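Endoglucanase E (Clostridium thermocellum, PDB 2WAO) probably cleaves beta-1,4-glucan chains as a modular cellulase, with a family 2 carbohydrate esterase domain that binds cello-oligosaccharide and probably removes acetyl groups. Local coordinates at residues A[16-19]-A[25-28]; A[99-104]-A[201-206]; A[228-233]-A[265-270]; A[239-244]-A[280-285]; A[297-300]-A[304-307]. All blocks are in the same frame, centred on the assembly; numbering follows the deposited sequence.

Contact 1: residues A[16-19]-A[25-28]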
# COMPACT_ATOMS: atom_id res chain seq x y z
N ARG A 16 1.47 8.52 -5.10
CA ARG A 16 2.64 9.34 -5.33
C ARG A 16 3.02 9.25 -6.79
O ARG A 16 3.53 8.22 -7.27
CB ARG A 16 3.83 8.94 -4.42
CG ARG A 16 3.54 9.17 -2.93
CD ARG A 16 4.80 8.88 -2.15
NE ARG A 16 4.65 9.10 -0.71
CZ ARG A 16 5.68 8.98 0.11
NH1 ARG A 16 6.87 8.67 -0.40
NH2 ARG A 16 5.54 9.17 1.43
N PHE A 17 2.71 10.31 -7.53
CA PHE A 17 3.05 10.34 -8.97
C PHE A 17 4.13 11.40 -9.25
O PHE A 17 4.16 12.44 -8.57
CB PHE A 17 1.80 10.57 -9.84
CG PHE A 17 0.92 9.37 -10.01
CD1 PHE A 17 0.91 8.63 -11.20
CD2 PHE A 17 0.04 8.99 -9.01
CE1 PHE A 17 0.07 7.51 -11.37
CE2 PHE A 17 -0.79 7.86 -9.16
CZ PHE A 17 -0.80 7.14 -10.35
N ASP A 18 5.00 11.12 -10.23
CA ASP A 18 5.94 12.08 -10.77
C ASP A 18 5.39 12.58 -12.12
O ASP A 18 5.09 11.78 -13.03
CB ASP A 18 7.28 11.37 -10.96
CG ASP A 18 8.32 12.19 -11.71
OD1 ASP A 18 8.40 13.42 -11.54
OD2 ASP A 18 9.12 11.55 -12.44
N PHE A 19 5.27 13.90 -12.26
CA PHE A 19 4.71 14.48 -13.49
C PHE A 19 5.78 15.17 -14.37
O PHE A 19 5.45 15.93 -15.28
CB PHE A 19 3.57 15.45 -13.10
CG PHE A 19 2.39 14.77 -12.45
CD1 PHE A 19 1.41 14.17 -13.23
CD2 PHE A 19 2.25 14.73 -11.05
CE1 PHE A 19 0.29 13.55 -12.67
CE2 PHE A 19 1.13 14.10 -10.46
CZ PHE A 19 0.15 13.51 -11.28
N PRO A 25 2.52 10.53 -16.57
CA PRO A 25 2.83 10.43 -15.14
C PRO A 25 3.44 9.08 -14.84
O PRO A 25 3.10 8.09 -15.52
CB PRO A 25 1.48 10.55 -14.46
CG PRO A 25 0.58 11.15 -15.46
CD PRO A 25 1.07 10.68 -16.79
N LYS A 26 4.36 9.07 -13.88
CA LYS A 26 5.08 7.89 -13.46
C LYS A 26 4.79 7.61 -12.01
O LYS A 26 4.57 8.54 -11.23
CB LYS A 26 6.58 8.12 -13.59
CG LYS A 26 7.09 8.31 -15.01
CD LYS A 26 8.60 8.21 -14.99
CE LYS A 26 9.15 9.29 -15.84
NZ LYS A 26 10.63 9.20 -15.94
N CYS A 27 4.75 6.32 -11.66
CA CYS A 27 4.47 5.92 -10.27
C CYS A 27 5.17 4.59 -9.99
O CYS A 27 5.65 3.92 -10.93
CB CYS A 27 2.98 5.80 -9.99
SG CYS A 27 2.27 4.40 -10.82
N ALA A 28 5.25 4.23 -8.71
CA ALA A 28 5.99 3.03 -8.31
C ALA A 28 5.26 2.28 -7.20
O ALA A 28 5.14 1.05 -7.24
CB ALA A 28 7.37 3.40 -7.85
O HOH W 1 4.94 6.09 -6.66
O HOH W 2 11.31 10.78 -13.65
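Asp18 and Lys26 form the hydrogen-bonded pair of an antiparallel hairpin made by strands 17-18 and 26-27. Asp18 N donates to Lys26 O at 2.8 Å. Lys26 N donates back to Asp18 O, with an N-H...O angle of 164°. Two CA-H...O contacts lie beside these bonds, from Phe17 CA to Lys26 O and from Pro25 CA to Asp18 O.

The polar side chains lie next to each other and point the same way, which brings their charged ends close enough for one water to span them. Asp18 OD2 and Lys26 NZ remain 4.5 Å apart, too far for a salt bridge. The water gives to OD2 and accepts from NZ. Asp18 OD1 is held by Ser20 OG. A second water links Arg16 O to Ala28 N.

The apolar contacts involve Phe17, Phe19, Pro25 and Cys27. Cys27 CB sits over one face of the Phe17 ring, 3.8 Å from its centroid, as a CH-pi contact. Cys27 SG approaches the same ring obliquely. Pro25 CB touches both phenyl rings obliquely, Phe17 at CD1 (3.8 Å) and Phe19 at CE1 (3.7 Å). The hairpin edges a five-stranded antiparallel sheet, where Cys27 also touches Phe104. Its chemistry is thus divided: backbone bonds set the pairing, the Phe17 and Cys27 side is apolar, and on the Asp18 and Lys26 side the charged pair is coupled through water.

Contact 2: residues A[99-104]-A[201-206]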
# COMPACT_ATOMS: atom_id res chain seq x y z
N LEU A 99 9.11 -4.02 -8.15
CA LEU A 99 8.93 -4.65 -9.47
C LEU A 99 8.97 -3.64 -10.65
O LEU A 99 8.81 -4.02 -11.81
CB LEU A 99 7.65 -5.48 -9.52
CG LEU A 99 7.72 -6.72 -8.67
CD1 LEU A 99 6.33 -7.26 -8.36
CD2 LEU A 99 8.62 -7.82 -9.32
N GLY A 100 9.16 -2.36 -10.34
CA GLY A 100 9.52 -1.42 -11.39
C GLY A 100 8.58 -0.25 -11.46
O GLY A 100 7.43 -0.34 -11.06
N GLU A 101 9.08 0.86 -11.99
CA GLU A 101 8.25 2.06 -12.21
C GLU A 101 7.34 1.84 -13.39
O GLU A 101 7.67 1.09 -14.32
CB GLU A 101 9.12 3.30 -12.48
CG GLU A 101 10.05 3.57 -11.32
CD GLU A 101 11.18 4.53 -11.67
OE1 GLU A 101 11.11 5.15 -12.78
OE2 GLU A 101 12.13 4.66 -10.84
N VAL A 102 6.21 2.52 -13.37
CA VAL A 102 5.21 2.40 -14.41
C VAL A 102 4.88 3.82 -14.88
O VAL A 102 4.74 4.73 -14.06
CB VAL A 102 3.96 1.76 -13.80
CG1 VAL A 102 2.66 1.95 -14.69
CG2 VAL A 102 4.25 0.29 -13.52
N GLN A 103 4.74 3.98 -16.18
CA GLN A 103 4.37 5.27 -16.76
C GLN A 103 3.07 5.07 -17.53
O GLN A 103 2.95 4.10 -18.32
CB GLN A 103 5.51 5.77 -17.65
CG GLN A 103 5.27 7.16 -18.26
CD GLN A 103 6.48 7.72 -18.99
OE1 GLN A 103 7.29 6.96 -19.57
NE2 GLN A 103 6.63 9.05 -18.94
N PHE A 104 2.10 5.95 -17.29
CA PHE A 104 0.84 5.92 -18.00
C PHE A 104 0.98 6.85 -19.17
O PHE A 104 1.24 8.05 -19.00
CB PHE A 104 -0.36 6.26 -17.08
CG PHE A 104 -0.53 5.25 -16.00
CD1 PHE A 104 -1.11 4.03 -16.28
CD2 PHE A 104 -0.02 5.50 -14.73
CE1 PHE A 104 -1.22 3.05 -15.28
CE2 PHE A 104 -0.12 4.54 -13.72
CZ PHE A 104 -0.72 3.31 -14.00
N PRO A 201 11.41 5.39 -5.70
CA PRO A 201 12.53 5.06 -4.83
C PRO A 201 13.77 4.57 -5.56
O PRO A 201 14.88 4.72 -5.04
CB PRO A 201 11.94 3.98 -3.88
CG PRO A 201 10.68 3.52 -4.47
CD PRO A 201 10.19 4.59 -5.41
N TYR A 202 13.63 3.99 -6.75
CA TYR A 202 14.82 3.48 -7.47
C TYR A 202 15.61 4.58 -8.13
O TYR A 202 16.81 4.44 -8.36
CB TYR A 202 14.42 2.50 -8.59
CG TYR A 202 14.23 1.08 -8.16
CD1 TYR A 202 15.06 0.50 -7.21
CD2 TYR A 202 13.24 0.28 -8.73
CE1 TYR A 202 14.90 -0.83 -6.80
CE2 TYR A 202 13.08 -1.06 -8.34
CZ TYR A 202 13.93 -1.59 -7.38
OH TYR A 202 13.76 -2.89 -6.97
N SER A 203 14.92 5.67 -8.47
CA SER A 203 15.55 6.71 -9.27
C SER A 203 15.75 8.04 -8.57
O SER A 203 16.20 9.03 -9.19
CB SER A 203 14.83 6.86 -10.62
OG SER A 203 13.53 7.34 -10.43
N GLY A 204 15.44 8.07 -7.29
CA GLY A 204 15.79 9.24 -6.48
C GLY A 204 14.89 10.46 -6.66
O GLY A 204 15.33 11.58 -6.41
N VAL A 205 13.65 10.25 -7.11
CA VAL A 205 12.70 11.40 -7.27
C VAL A 205 11.99 11.59 -5.92
O VAL A 205 11.26 10.71 -5.50
CB VAL A 205 11.70 11.17 -8.40
CG1 VAL A 205 10.62 12.31 -8.44
CG2 VAL A 205 12.44 11.07 -9.73
N ARG A 206 12.26 12.71 -5.27
CA ARG A 206 11.73 13.01 -3.93
C ARG A 206 10.27 13.40 -3.98
O ARG A 206 9.86 14.14 -4.87
CB ARG A 206 12.52 14.14 -3.28
CG ARG A 206 13.88 13.65 -2.87
CD ARG A 206 14.55 14.55 -1.85
NE ARG A 206 15.68 13.83 -1.29
CZ ARG A 206 15.80 13.38 -0.04
NH1 ARG A 206 14.86 13.60 0.89
NH2 ARG A 206 16.91 12.75 0.28
O HOH W 3 11.22 3.79 -8.37
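The flat carboxylate of Glu101 is met at OE2 by Ser203 OG, on the syn side and 29° out of its plane. The other flat group is the Tyr202 ring, which makes an edge-to-face contact with Trp175. Tyr202 touches Glu101 through its CB rather than through the ring. The contact bridges two parts of the protein. Glu101 lies just ahead of strand 102-108, in the antiparallel sheet of the N-terminal beta domain of this family 2 esterase. Tyr202 and Ser203 lie in a surface loop of the SGNH (GDSL-like) hydrolase region.

The Glu101 chain is extended beyond CG (chi2 165°), which carries the carboxylate across to the 201-206 loop. Ser203 OG donates to OE2 at 3.1 Å. A water donates a hydrogen bond to OE2 at 2.8 Å and accepts one from Tyr202 N. One carboxylate oxygen is therefore held twice from the same loop, directly and through water. Tyr202 OH has its partner elsewhere, at Ser98 O. Past Ser203, Gly204 and Val205 both face Leu200 in a G1 beta bulge. At the junction itself, Tyr202 CB stands 3.9 Å from Glu101 OE2.

Contact 3: residues A[228-233]-A[265-270]. With BGC (beta-D-glucopyranose), chain B; FMT (formic acid), chain H.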
# COMPACT_ATOMS: atom_id res chain seq x y z
N THR A 228 14.14 -13.27 11.86
CA THR A 228 15.31 -14.14 11.79
C THR A 228 16.16 -13.90 13.04
O THR A 228 16.05 -14.68 14.00
CB THR A 228 16.08 -14.00 10.44
OG1 THR A 228 16.42 -12.62 10.24
CG2 THR A 228 15.23 -14.53 9.25
N SER A 229 16.89 -12.79 13.06
CA SER A 229 17.77 -12.43 14.17
C SER A 229 17.15 -11.21 14.82
O SER A 229 16.92 -10.21 14.12
CB SER A 229 19.12 -12.06 13.57
OG SER A 229 20.05 -11.83 14.59
N PHE A 230 16.83 -11.30 16.12
CA PHE A 230 16.05 -10.26 16.82
C PHE A 230 16.84 -8.95 16.89
O PHE A 230 17.96 -8.94 17.39
CB PHE A 230 15.71 -10.69 18.26
CG PHE A 230 14.86 -11.94 18.37
CD1 PHE A 230 14.02 -12.35 17.33
CD2 PHE A 230 14.89 -12.69 19.54
CE1 PHE A 230 13.23 -13.52 17.45
CE2 PHE A 230 14.12 -13.85 19.67
CZ PHE A 230 13.27 -14.25 18.63
N ALA A 231 16.25 -7.84 16.43
CA ALA A 231 16.94 -6.54 16.47
C ALA A 231 17.20 -6.11 17.92
O ALA A 231 16.39 -6.38 18.81
CB ALA A 231 16.09 -5.45 15.77
N ASP A 232 18.29 -5.37 18.11
CA ASP A 232 18.63 -4.73 19.39
C ASP A 232 17.50 -3.82 19.87
O ASP A 232 16.99 -3.00 19.09
CB ASP A 232 19.90 -3.89 19.18
CG ASP A 232 20.27 -3.07 20.42
OD1 ASP A 232 20.69 -3.70 21.43
OD2 ASP A 232 20.16 -1.80 20.41
N LYS A 233 17.09 -3.94 21.14
CA LYS A 233 16.00 -3.10 21.64
C LYS A 233 16.22 -1.59 21.45
O LYS A 233 15.37 -0.90 20.89
CB LYS A 233 15.68 -3.36 23.10
CG LYS A 233 14.47 -2.55 23.58
CD LYS A 233 14.15 -2.82 25.03
CE LYS A 233 12.92 -2.02 25.44
NZ LYS A 233 12.47 -2.43 26.80
N TRP A 265 5.73 -14.57 15.47
CA TRP A 265 5.31 -15.68 16.36
C TRP A 265 6.37 -15.77 17.48
O TRP A 265 7.48 -15.20 17.39
CB TRP A 265 5.25 -17.03 15.58
CG TRP A 265 6.60 -17.43 15.09
CD1 TRP A 265 7.26 -16.96 13.97
CD2 TRP A 265 7.50 -18.34 15.74
NE1 TRP A 265 8.51 -17.55 13.89
CE2 TRP A 265 8.68 -18.41 14.94
CE3 TRP A 265 7.41 -19.14 16.89
CZ2 TRP A 265 9.78 -19.21 15.28
CZ3 TRP A 265 8.51 -19.97 17.24
CH2 TRP A 265 9.67 -19.99 16.42
N GLY A 266 6.01 -16.50 18.52
CA GLY A 266 6.96 -16.85 19.59
C GLY A 266 7.61 -15.65 20.25
O GLY A 266 6.97 -14.60 20.45
N THR A 267 8.89 -15.80 20.59
CA THR A 267 9.64 -14.72 21.21
C THR A 267 9.74 -13.44 20.36
O THR A 267 9.67 -12.36 20.90
CB THR A 267 11.01 -15.20 21.73
OG1 THR A 267 10.76 -16.27 22.64
CG2 THR A 267 11.75 -14.08 22.52
N GLY A 268 9.89 -13.58 19.04
CA GLY A 268 9.97 -12.43 18.15
C GLY A 268 8.71 -11.58 18.25
O GLY A 268 8.80 -10.35 18.30
N LEU A 269 7.55 -12.24 18.31
CA LEU A 269 6.31 -11.52 18.51
C LEU A 269 6.25 -10.87 19.88
O LEU A 269 5.84 -9.72 19.96
CB LEU A 269 5.08 -12.44 18.31
CG LEU A 269 3.74 -11.80 18.68
CD1 LEU A 269 3.42 -10.54 17.89
CD2 LEU A 269 2.63 -12.82 18.47
N ASP A 270 6.61 -11.59 20.94
CA ASP A 270 6.53 -10.96 22.27
C ASP A 270 7.44 -9.69 22.33
O ASP A 270 7.06 -8.67 22.87
CB ASP A 270 6.88 -11.94 23.41
CG ASP A 270 5.87 -13.06 23.53
OD1 ASP A 270 4.70 -12.89 23.09
OD2 ASP A 270 6.27 -14.16 24.04
C2 BGC B . 2.61 -20.26 13.98
C3 BGC B . 3.29 -20.34 12.62
C4 BGC B . 4.80 -20.45 12.76
C5 BGC B . 5.17 -21.53 13.77
C6 BGC B . 6.68 -21.58 13.98
C1 BGC B . 3.14 -21.35 14.91
O1 BGC B . 2.57 -21.19 16.19
O2 BGC B . 1.22 -20.41 13.83
O3 BGC B . 2.97 -19.18 11.87
O4 BGC B . 5.27 -20.65 11.90
O5 BGC B . 4.54 -21.25 15.01
O6 BGC B . 6.97 -22.20 15.21
C FMT H . 16.95 -14.53 17.41
O1 FMT H . 17.27 -15.65 17.82
O2 FMT H . 17.68 -13.54 17.54
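Phe230, whose ring packs on Thr267 and Gly268, gives its backbone N-H to O2 of a bound formate. The distance from Phe230 N to O2 is 2.8 Å and the bond is straight, at 179°. The formate probably came from the crystallisation liquor. It also lies over the Phe230 ring, its carbon above the ring centre and 3.3 Å from the plane.

The first turn of helix 266-285 comes to the other side of that ring plane, but obliquely. Phe230 CZ is 3.5 Å from Gly268 N, and Phe230 CE1 is 3.5 Å from Gly268 CA. Gly268 has no side chain, and this lets the ring come down onto the helix backbone. Thr267 CG2 touches Phe230 CE2 at 3.7 Å, and the two side chains cross at about a right angle. The methyl is turned anti to the Thr267 backbone N, a rotation that presents it to the ring. Phe230 also touches Leu271, one turn on.

Trp265 takes no part in this packing and serves the glycan instead. The hydroxymethyl group of a glucose unit rests on one face of its indole, with C6 3.7 Å above the plane and O6 3.4 Å from Trp265 CZ3. The backbone O of Trp265 accepts from Leu269 N. Trp265 thus links the first turn of the helix to the sugar site. Aromatic side chains against sugars are common in carbohydrate-binding clefts, and Trp265 is part of the glycan pocket of this SGNH-type esterase.

Contact 4: residues A[239-244]-A[280-285]. With FMT (formic acid), chain J.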
# COMPACT_ATOMS: atom_id res chain seq x y z
N ALA A 239 14.74 3.72 16.25
CA ALA A 239 14.42 3.73 14.83
C ALA A 239 12.91 3.97 14.66
O ALA A 239 12.49 4.74 13.80
CB ALA A 239 14.85 2.39 14.15
N TYR A 240 12.10 3.29 15.50
CA TYR A 240 10.66 3.44 15.41
C TYR A 240 10.25 4.87 15.79
O TYR A 240 9.50 5.51 15.07
CB TYR A 240 9.94 2.36 16.27
CG TYR A 240 8.55 1.99 15.75
CD1 TYR A 240 8.22 0.68 15.44
CD2 TYR A 240 7.55 2.97 15.56
CE1 TYR A 240 6.97 0.31 14.96
CE2 TYR A 240 6.28 2.61 15.05
CZ TYR A 240 6.01 1.30 14.75
OH TYR A 240 4.75 0.96 14.26
N LYS A 241 10.80 5.37 16.90
CA LYS A 241 10.60 6.76 17.31
C LYS A 241 11.02 7.77 16.22
O LYS A 241 10.30 8.72 15.99
CB LYS A 241 11.30 7.07 18.64
CG LYS A 241 10.64 6.34 19.80
CD LYS A 241 11.38 6.56 21.10
CE LYS A 241 10.58 6.02 22.30
NZ LYS A 241 11.27 6.25 23.63
N ASN A 242 12.14 7.53 15.56
CA ASN A 242 12.62 8.38 14.46
C ASN A 242 11.56 8.49 13.37
O ASN A 242 11.28 9.57 12.84
CB ASN A 242 13.87 7.77 13.84
CG ASN A 242 15.13 8.06 14.62
OD1 ASN A 242 15.19 8.97 15.44
ND2 ASN A 242 16.17 7.28 14.34
N LEU A 243 10.97 7.32 13.03
CA LEU A 243 9.97 7.24 11.98
C LEU A 243 8.71 8.04 12.38
O LEU A 243 8.24 8.87 11.61
CB LEU A 243 9.62 5.77 11.62
CG LEU A 243 8.45 5.65 10.62
CD1 LEU A 243 8.78 6.40 9.28
CD2 LEU A 243 8.09 4.18 10.44
N ILE A 244 8.24 7.85 13.61
CA ILE A 244 7.06 8.58 14.09
C ILE A 244 7.32 10.10 14.09
O ILE A 244 6.45 10.86 13.69
CB ILE A 244 6.66 8.08 15.50
CG1 ILE A 244 6.14 6.63 15.45
CG2 ILE A 244 5.53 9.01 16.10
CD1 ILE A 244 5.90 5.99 16.86
N VAL A 280 4.75 3.53 21.70
CA VAL A 280 3.49 4.24 21.76
C VAL A 280 3.29 4.91 23.13
O VAL A 280 2.94 6.09 23.21
CB VAL A 280 2.27 3.31 21.40
CG1 VAL A 280 0.99 3.99 21.68
CG2 VAL A 280 2.33 2.85 19.94
N ASN A 281 3.49 4.14 24.19
CA ASN A 281 3.38 4.69 25.54
C ASN A 281 4.35 5.88 25.78
O ASN A 281 3.94 6.82 26.42
CB ASN A 281 3.59 3.60 26.60
CG ASN A 281 2.41 2.65 26.69
OD1 ASN A 281 2.58 1.45 26.87
ND2 ASN A 281 1.22 3.18 26.59
N ASP A 282 5.58 5.81 25.28
CA ASP A 282 6.54 6.92 25.41
C ASP A 282 6.06 8.14 24.61
O ASP A 282 6.13 9.27 25.10
CB ASP A 282 7.93 6.53 24.86
CG ASP A 282 8.71 5.59 25.78
OD1 ASP A 282 8.17 5.23 26.86
OD2 ASP A 282 9.87 5.22 25.42
N CYS A 283 5.59 7.94 23.39
CA CYS A 283 5.03 9.08 22.62
C CYS A 283 3.89 9.72 23.40
O CYS A 283 3.80 10.95 23.47
CB CYS A 283 4.55 8.70 21.20
SG CYS A 283 5.93 8.23 20.09
N ASN A 284 3.01 8.89 23.97
CA ASN A 284 1.88 9.43 24.70
C ASN A 284 2.33 10.25 25.96
O ASN A 284 1.81 11.35 26.20
CB ASN A 284 0.95 8.30 25.15
CG ASN A 284 0.26 7.56 24.00
OD1 ASN A 284 -0.21 6.45 24.23
ND2 ASN A 284 0.13 8.17 22.80
N ARG A 285 3.29 9.72 26.71
CA ARG A 285 3.78 10.39 27.94
C ARG A 285 4.49 11.70 27.57
O ARG A 285 4.40 12.70 28.31
CB ARG A 285 4.78 9.48 28.61
CG ARG A 285 4.17 8.53 29.62
CD ARG A 285 5.37 7.89 30.43
NE ARG A 285 6.04 6.86 29.65
CZ ARG A 285 5.59 5.61 29.53
NH1 ARG A 285 4.48 5.21 30.17
NH2 ARG A 285 6.25 4.74 28.79
C FMT J . 3.12 2.00 30.39
O1 FMT J . 4.28 1.66 30.15
O2 FMT J . 2.65 3.11 30.12
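Lys241 and Asp282 form a salt bridge between two neighbouring helices, 233-250 and 266-285. Both belong to the alpha/beta part of the SGNH hydrolase fold. The chain runs from strand 216-220 through the first helix to strand 255-260, and on through the second to strand 291-295, so each helix serves a beta-alpha-beta crossover.

Both oxygens of Asp282 have a cationic partner. OD2 takes Lys241 NZ, modelled at 2.5 Å, a very short distance whose exact value is doubtful. The lysine chain is extended beyond CG, which carries the amine across to the carboxylate; the two side chains cross at about a right angle. OD1 takes Arg285 NH2 of its own helix at 2.8 Å, with an N-H...O angle of 155°. That donor comes nearly in line with the C-O bond, and OD1 lies close to the guanidinium plane.

Arg285 has a further acceptor. Its NH1 gives to O2 of a formate, probably from the crystallisation liquor, at 2.8 Å. The arginine bends at its third torsion (chi3 -76°), and one guanidinium face lies over Asn281 O. The three charged side chains make one salt-bridge network, in which two cations would be expected to favour the ionised form of Asp282. Asn284 ND2 is satisfied by Asp288 O and Val291 O.

Beneath the charges the helices meet through apolar groups. Ile244 also packs on Cys258 of strand 255-260, and its CD1 touches Cys283 SG at 3.9 Å.

Contact 5: residues A[297-300]-A[304-307]. With BGC (beta-D-glucopyranose), chain B.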
# COMPACT_ATOMS: atom_id res chain seq x y z
N PRO A 297 -4.09 -10.23 15.69
CA PRO A 297 -3.75 -11.52 16.27
C PRO A 297 -3.01 -12.39 15.27
O PRO A 297 -3.31 -12.38 14.06
CB PRO A 297 -5.14 -12.14 16.57
CG PRO A 297 -5.96 -10.94 16.87
CD PRO A 297 -5.53 -9.95 15.81
N GLN A 298 -2.02 -13.10 15.78
CA GLN A 298 -1.18 -13.96 14.94
C GLN A 298 -2.03 -14.91 14.09
O GLN A 298 -2.99 -15.51 14.59
CB GLN A 298 -0.30 -14.76 15.87
CG GLN A 298 0.66 -15.63 15.16
CD GLN A 298 1.33 -16.64 16.09
OE1 GLN A 298 1.28 -16.53 17.33
NE2 GLN A 298 1.96 -17.60 15.48
N GLN A 299 -1.70 -15.04 12.82
CA GLN A 299 -2.38 -16.00 11.95
C GLN A 299 -2.06 -17.41 12.49
O GLN A 299 -0.92 -17.70 12.86
CB GLN A 299 -1.98 -15.82 10.46
CG GLN A 299 -0.51 -16.00 10.21
CD GLN A 299 -0.02 -15.62 8.79
OE1 GLN A 299 -0.79 -15.17 7.91
NE2 GLN A 299 1.30 -15.81 8.59
N ASP A 300 -3.08 -18.25 12.60
CA ASP A 300 -2.88 -19.57 13.15
C ASP A 300 -3.12 -20.71 12.14
O ASP A 300 -3.08 -21.88 12.52
CB ASP A 300 -3.74 -19.76 14.41
CG ASP A 300 -5.23 -19.60 14.14
OD1 ASP A 300 -5.66 -19.54 12.95
OD2 ASP A 300 -5.98 -19.53 15.12
N GLY A 304 -5.90 -19.97 6.44
CA GLY A 304 -4.96 -20.35 5.37
C GLY A 304 -3.74 -19.44 5.32
O GLY A 304 -3.48 -18.68 6.26
N TYR A 305 -2.96 -19.57 4.24
CA TYR A 305 -1.71 -18.81 4.07
C TYR A 305 -1.48 -18.56 2.60
O TYR A 305 -1.87 -19.37 1.76
CB TYR A 305 -0.48 -19.63 4.50
CG TYR A 305 -0.40 -19.97 5.94
CD1 TYR A 305 -0.01 -19.01 6.89
CD2 TYR A 305 -0.69 -21.27 6.37
CE1 TYR A 305 0.09 -19.38 8.28
CE2 TYR A 305 -0.62 -21.63 7.69
CZ TYR A 305 -0.23 -20.70 8.64
OH TYR A 305 -0.17 -21.10 9.96
N GLY A 306 -0.77 -17.47 2.31
CA GLY A 306 -0.32 -17.20 0.94
C GLY A 306 1.14 -17.59 0.79
O GLY A 306 1.71 -18.28 1.65
N GLU A 307 1.78 -17.07 -0.26
CA GLU A 307 3.15 -17.43 -0.59
C GLU A 307 4.06 -17.11 0.56
O GLU A 307 3.87 -16.08 1.23
CB GLU A 307 3.60 -16.70 -1.87
CG GLU A 307 2.85 -17.20 -3.11
CD GLU A 307 3.20 -16.41 -4.39
OE1 GLU A 307 3.74 -15.30 -4.25
OE2 GLU A 307 2.93 -16.92 -5.52
C2 BGC B . 2.61 -20.26 13.98
C3 BGC B . 3.29 -20.34 12.62
C4 BGC B . 4.80 -20.45 12.76
C5 BGC B . 5.17 -21.53 13.77
C6 BGC B . 6.68 -21.58 13.98
C1 BGC B . 3.14 -21.35 14.91
O1 BGC B . 2.57 -21.19 16.19
O2 BGC B . 1.22 -20.41 13.83
O3 BGC B . 2.97 -19.18 11.87
O4 BGC B . 5.27 -20.65 11.90
O5 BGC B . 4.54 -21.25 15.01
O6 BGC B . 6.97 -22.20 15.21
O HOH W 4 -3.00 -15.99 6.47
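Gln299 turns its amide to the edge of the Tyr305 ring. The amide and ring planes stand 84° apart, and NE2 lies in the plane of the ring, 3.8 Å from Tyr305 CE1. The Gln299 chain leaves the backbone with CG between N and the carbonyl carbon (chi1 60°), then runs straight. This takes the amide past the ring edge to polar partners on both of its ends.

NE2 is bonded to Trp309 O and to O6 of a glucose unit. OE1 accepts from a water at 2.8 Å, and the same water gives to Gly304 O at 2.7 Å. The rotation of the amide is thus fixed from both sides. The water also ties the two halves of the loop together.

Tyr305 carries its CG beside the backbone N (chi1 -66°), which brings the ring end back toward residues 297-300. There Tyr305 OH lies 3.7 Å from Asp300 C. The ring is also in edge-to-face contact with Trp309. Gln298 goes another way. Its CG is anti to the backbone N, and its extended chain brings NE2 close to C2 and O2 of another glucose unit.

Gln298 and Gln299 both line the glycan pocket. The whole loop follows strand 291-295, an outermost strand of the parallel sheet, and precedes helix 313-331. Backbone bonds tie Gln299 to Pro262, in the loop after strand 255-260, and Glu307 to Gly137, past helix 131-134.

Overall arrangement
Contacts 1 and 2 share one antiparallel sheet: strand 26-27 pairs with strand 102-108, and they lie about 7 Å apart between centres. Contacts 1, 3, 4 and 5 are partly buried; contact 2 alone is a surface contact. Contact 1 combines backbone bonds with an apolar face. In contact 2 a carboxylate reaches into the hydrolase region, where contacts 3, 4 and 5 belong. Contacts 3 and 4 both use helix 266-285, about 19 Å apart between centres. The first is ring packing on its first turn, the second charge pairing above apolar contacts. Contact 5 meets contact 3 at the glycan, where Gln298 NE2 lies 3.3 Å from Trp265 CB. It uses amides, water and sugar where contact 4 uses ions.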